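Local coordinates for A rubisco-like protein (Burkholderia fungorum, PDB 3NWR), which belongs to the RuBisCO large-chain family as a rubisco-like protein and is probably a TIM-barrel enzyme, although its own reaction is not established, at residues M299-Y304 against A336-T341; T341-A344 against D348-V351. All coordinates share one frame; numbering follows the deposited sequence.

Interaction 1. Residues M299-Y304 against A336-T341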
loop_
_atom_site.group_PDB
_atom_site.type_symbol
_atom_site.label_atom_id
_atom_site.label_comp_id
_atom_site.label_asym_id
_atom_site.label_seq_id
_atom_site.Cartn_x
_atom_site.Cartn_y
_atom_site.Cartn_z
ATOM N N MET A 299 -0.068 -9.400 -4.811
ATOM C CA MET A 299 -0.624 -8.956 -6.079
ATOM C C MET A 299 0.399 -9.110 -7.193
ATOM O O MET A 299 1.499 -8.561 -7.109
ATOM C CB MET A 299 -1.049 -7.490 -5.958
ATOM C CG MET A 299 -2.070 -7.057 -6.964
ATOM S SD MET A 299 -2.537 -5.332 -6.667
ATOM C CE MET A 299 -3.135 -5.347 -4.992
ATOM N N SER A 300 0.049 -9.869 -8.231
ATOM C CA SER A 300 0.883 -9.925 -9.433
ATOM C C SER A 300 0.794 -8.604 -10.193
ATOM O O SER A 300 -0.147 -7.814 -10.005
ATOM C CB SER A 300 0.443 -11.064 -10.355
ATOM O OG SER A 300 0.511 -12.305 -9.678
ATOM N N PHE A 301 1.762 -8.363 -11.066
ATOM C CA PHE A 301 1.860 -7.049 -11.692
ATOM C C PHE A 301 0.650 -6.724 -12.570
ATOM O O PHE A 301 0.211 -5.589 -12.616
ATOM C CB PHE A 301 3.164 -6.913 -12.494
ATOM C CG PHE A 301 3.429 -5.519 -13.003
ATOM C CD1 PHE A 301 3.994 -4.549 -12.180
ATOM C CD2 PHE A 301 3.128 -5.192 -14.311
ATOM C CE1 PHE A 301 4.247 -3.257 -12.671
ATOM C CE2 PHE A 301 3.379 -3.917 -14.806
ATOM C CZ PHE A 301 3.942 -2.949 -13.980
ATOM N N GLN A 302 0.108 -7.712 -13.277
ATOM C CA GLN A 302 -1.020 -7.432 -14.172
ATOM C C GLN A 302 -2.140 -6.706 -13.428
ATOM O O GLN A 302 -2.680 -5.701 -13.911
ATOM C CB GLN A 302 -1.547 -8.735 -14.779
ATOM C CG GLN A 302 -2.380 -8.569 -16.035
ATOM C CD GLN A 302 -3.731 -7.936 -15.785
ATOM O OE1 GLN A 302 -4.315 -8.051 -14.698
ATOM N NE2 GLN A 302 -4.240 -7.245 -16.801
ATOM N N ALA A 303 -2.479 -7.221 -12.249
ATOM C CA ALA A 303 -3.534 -6.630 -11.436
ATOM C C ALA A 303 -3.101 -5.267 -10.880
ATOM O O ALA A 303 -3.851 -4.287 -10.946
ATOM C CB ALA A 303 -3.924 -7.570 -10.300
ATOM N N TYR A 304 -1.901 -5.233 -10.307
ATOM C CA TYR A 304 -1.338 -4.016 -9.730
ATOM C C TYR A 304 -1.347 -2.864 -10.739
ATOM O O TYR A 304 -1.817 -1.752 -10.442
ATOM C CB TYR A 304 0.094 -4.315 -9.284
ATOM C CG TYR A 304 0.848 -3.173 -8.635
ATOM C CD1 TYR A 304 0.549 -2.756 -7.337
ATOM C CD2 TYR A 304 1.896 -2.546 -9.308
ATOM C CE1 TYR A 304 1.269 -1.710 -6.744
ATOM C CE2 TYR A 304 2.618 -1.515 -8.722
ATOM C CZ TYR A 304 2.302 -1.110 -7.444
ATOM O OH TYR A 304 3.040 -0.096 -6.878
ATOM N N ALA A 336 6.440 -5.697 -18.567
ATOM C CA ALA A 336 6.603 -4.779 -19.687
ATOM C C ALA A 336 5.471 -4.966 -20.690
ATOM O O ALA A 336 4.875 -4.000 -21.170
ATOM C CB ALA A 336 7.945 -4.992 -20.361
ATOM N N ARG A 337 5.148 -6.218 -20.986
ATOM C CA ARG A 337 4.092 -6.491 -21.942
ATOM C C ARG A 337 2.729 -6.020 -21.436
ATOM O O ARG A 337 1.896 -5.542 -22.218
ATOM C CB ARG A 337 4.113 -7.968 -22.344
ATOM C CG ARG A 337 5.362 -8.278 -23.159
ATOM C CD ARG A 337 5.481 -9.736 -23.564
ATOM N NE ARG A 337 6.642 -9.916 -24.429
ATOM C CZ ARG A 337 7.129 -11.093 -24.799
ATOM N NH1 ARG A 337 6.562 -12.217 -24.372
ATOM N NH2 ARG A 337 8.190 -11.147 -25.594
ATOM N N ASP A 338 2.522 -6.112 -20.125
ATOM C CA ASP A 338 1.300 -5.579 -19.517
ATOM C C ASP A 338 1.141 -4.088 -19.825
ATOM O O ASP A 338 0.056 -3.626 -20.199
ATOM C CB ASP A 338 1.309 -5.774 -17.997
ATOM C CG ASP A 338 1.036 -7.206 -17.572
ATOM O OD1 ASP A 338 0.350 -7.953 -18.319
ATOM O OD2 ASP A 338 1.484 -7.576 -16.460
ATOM N N CYS A 339 2.224 -3.335 -19.663
ATOM C CA CYS A 339 2.210 -1.889 -19.882
ATOM C C CYS A 339 1.720 -1.522 -21.273
ATOM O O CYS A 339 1.006 -0.527 -21.455
ATOM C CB CYS A 339 3.600 -1.294 -19.658
ATOM S SG CYS A 339 4.154 -1.310 -17.944
ATOM N N ALA A 340 2.108 -2.337 -22.254
ATOM C CA ALA A 340 1.759 -2.071 -23.648
ATOM C C ALA A 340 0.366 -2.574 -24.027
ATOM O O ALA A 340 -0.157 -2.238 -25.086
ATOM C CB ALA A 340 2.802 -2.685 -24.570
ATOM N N THR A 341 -0.239 -3.371 -23.155
ATOM C CA THR A 341 -1.538 -3.957 -23.433
ATOM C C THR A 341 -2.642 -3.018 -22.951
ATOM O O THR A 341 -2.695 -2.700 -21.768
ATOM C CB THR A 341 -1.667 -5.314 -22.716
ATOM O OG1 THR A 341 -0.588 -6.171 -23.117
ATOM C CG2 THR A 341 -3.021 -5.991 -23.024
HETATM O O HOH W 1 -2.034 -7.114 -19.377
HETATM O O HOH W 2 1.972 -9.589 -14.784
#
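Asp-338 and Gln-302 face each other between the first turn of helix 301-309 and the last turns of helix 329-340, and water carries their polar link. No direct hydrogen bond joins the two segments. One water donates to Asp-338 OD1 at 2.7 Å and accepts a weak bond from Gln-302 NE2. A second donates to Asp-338 OD2, also at 2.7 Å, and accepts a weak bond from the backbone N of Gln-302, so each carboxylate oxygen has its own bridge and one of them reaches a peptide N-H of the opening helical turn. OD2 itself comes within 3.4 Å of Gln-302 CA without bonding directly to that N-H. The amide and carboxylate planes are almost perpendicular, 89° apart, and Gln-302 CG lies 3.6 Å from Asp-338 OD1. A bend at chi2 (-70°) turns the amide of Gln-302, whose OE1 takes the N-H of Leu-132.

Around Phe-301 the contacts lie at the ring edge. Asp-338 OD2 lies in the ring plane, 3.6 Å from CD2 of Phe-301, with ring and carboxylate nearly coplanar, which probably lets the carboxylate oxygen profit from the partly positive hydrogens there. Cys-339 SG makes a sulfur-aromatic contact, also at the ring edge, 4.2 Å from Phe-301 CE2. The ring reaches it with CG anti to the backbone N (chi1 -172°).

These are successive outer helices of the barrel, and strand 315-319 lies between them in sequence. Met-316 on that strand packs against both Phe-301 and Cys-339, while strand 126-133 of the N-terminal sheet borders helix 301-309 at Gln-302.

Interaction 2. Residues T341-A344 against D348-V351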
loop_
_atom_site.group_PDB
_atom_site.type_symbol
_atom_site.label_atom_id
_atom_site.label_comp_id
_atom_site.label_asym_id
_atom_site.label_seq_id
_atom_site.Cartn_x
_atom_site.Cartn_y
_atom_site.Cartn_z
ATOM N N THR A 341 -0.239 -3.371 -23.155
ATOM C CA THR A 341 -1.538 -3.957 -23.433
ATOM C C THR A 341 -2.642 -3.018 -22.951
ATOM O O THR A 341 -2.695 -2.700 -21.768
ATOM C CB THR A 341 -1.667 -5.314 -22.716
ATOM O OG1 THR A 341 -0.588 -6.171 -23.117
ATOM C CG2 THR A 341 -3.021 -5.991 -23.024
ATOM N N PRO A 342 -3.526 -2.562 -23.861
ATOM C CA PRO A 342 -4.635 -1.703 -23.412
ATOM C C PRO A 342 -5.480 -2.414 -22.365
ATOM O O PRO A 342 -5.643 -3.639 -22.418
ATOM C CB PRO A 342 -5.456 -1.478 -24.688
ATOM C CG PRO A 342 -4.468 -1.678 -25.801
ATOM C CD PRO A 342 -3.560 -2.784 -25.319
ATOM N N LEU A 343 -6.004 -1.662 -21.403
ATOM C CA LEU A 343 -6.774 -2.278 -20.328
ATOM C C LEU A 343 -8.050 -2.944 -20.851
ATOM O O LEU A 343 -8.510 -3.942 -20.298
ATOM C CB LEU A 343 -7.109 -1.256 -19.230
ATOM C CG LEU A 343 -5.937 -0.695 -18.408
ATOM C CD1 LEU A 343 -6.437 0.151 -17.239
ATOM C CD2 LEU A 343 -5.036 -1.823 -17.910
ATOM N N ALA A 344 -8.623 -2.384 -21.911
ATOM C CA ALA A 344 -9.825 -2.957 -22.514
ATOM C C ALA A 344 -9.848 -2.653 -24.002
ATOM O O ALA A 344 -9.151 -1.755 -24.467
ATOM C CB ALA A 344 -11.084 -2.420 -21.838
ATOM N N ASP A 348 -6.911 2.297 -26.005
ATOM C CA ASP A 348 -5.668 2.979 -26.399
ATOM C C ASP A 348 -5.004 3.723 -25.233
ATOM O O ASP A 348 -4.683 4.909 -25.328
ATOM C CB ASP A 348 -5.933 3.953 -27.553
ATOM C CG ASP A 348 -4.656 4.566 -28.105
ATOM O OD1 ASP A 348 -3.637 3.847 -28.186
ATOM O OD2 ASP A 348 -4.673 5.767 -28.456
ATOM N N ASP A 349 -4.784 3.007 -24.139
ATOM C CA ASP A 349 -4.332 3.614 -22.899
ATOM C C ASP A 349 -3.018 3.005 -22.384
ATOM O O ASP A 349 -2.773 2.953 -21.175
ATOM C CB ASP A 349 -5.427 3.452 -21.843
ATOM C CG ASP A 349 -5.764 1.992 -21.572
ATOM O OD1 ASP A 349 -5.137 1.104 -22.175
ATOM O OD2 ASP A 349 -6.662 1.727 -20.749
ATOM N N ALA A 350 -2.171 2.537 -23.291
ATOM C CA ALA A 350 -0.894 1.960 -22.881
ATOM C C ALA A 350 -0.049 2.973 -22.119
ATOM O O ALA A 350 -0.187 4.188 -22.307
ATOM C CB ALA A 350 -0.125 1.417 -24.100
ATOM N N VAL A 351 0.814 2.470 -21.245
ATOM C CA VAL A 351 1.756 3.322 -20.530
ATOM C C VAL A 351 3.175 2.929 -20.913
ATOM O O VAL A 351 3.417 1.842 -21.450
ATOM C CB VAL A 351 1.562 3.256 -18.996
ATOM C CG1 VAL A 351 0.176 3.779 -18.615
ATOM C CG2 VAL A 351 1.789 1.834 -18.471
#
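Asp-349 OD1 is held by two donors, the backbone N of Leu-343 and the guanidinium of Arg-309. The hydrogen bond from the backbone N-H of Leu-343 measures 3.0 Å from Leu-343 N to Asp-349 OD1, with an N-H...O angle of 155°, and it uses the syn lone pair of the oxygen. Arg-309 NH1 forms a salt bridge to the same atom and also donates to the carbonyl oxygen of Thr-341, while Arg-139 NE pairs with OD2 in a second salt bridge. Both oxygens of this buried carboxylate therefore have a cationic partner, one from helix 301-309 and one from helix 136-139.

The carboxylate is brought to the facing segment by its first torsion. CG of Asp-349 stands between its own backbone N and carbonyl carbon (chi1 60°), and the group extends across to Pro-342 and Leu-343. There OD1 lies 3.1 Å from Pro-342 CA and 3.6 Å from Pro-342 CB, so both carbons sit close beside the hydrogen bond.

Leu-343 meets the other oxygen with its aliphatic base. Its CB and CG are each 3.4 Å from Asp-349 OD2, and the two side chains cross at about a right angle. The leucine also packs on Gln-305 and Thr-306 of helix 301-309.

The two segments are thus tied across a short irregular turn by a side chain bonding to main chain, without strand pairing. A carboxylate held by one peptide N-H and two arginines would probably remain ionised, its buried charge balanced by the residues around it.

Overall arrangement
Interactions 1 and 2 follow one another along the chain, sharing Thr-341, and their centres lie about 10 Å apart. Interaction 1 (299-304 with 336-341) involves the last turns of helix 329-340; interaction 2 (341-344 with 348-351) lies in the loop leading from it to strand 352-355. A probable hydrogen bond, 3.0 Å from Cys-339 O to Val-351 N, connects them directly. Arg-309, on the helix that contributes Phe-301 and Gln-302, joins them again: it bonds Thr-341 O and the Asp-349 carboxylate, and weakly Asp-338 O. The carboxylated Lys-195, which by analogy with RuBisCO probably marks the active site, is part of neither contact.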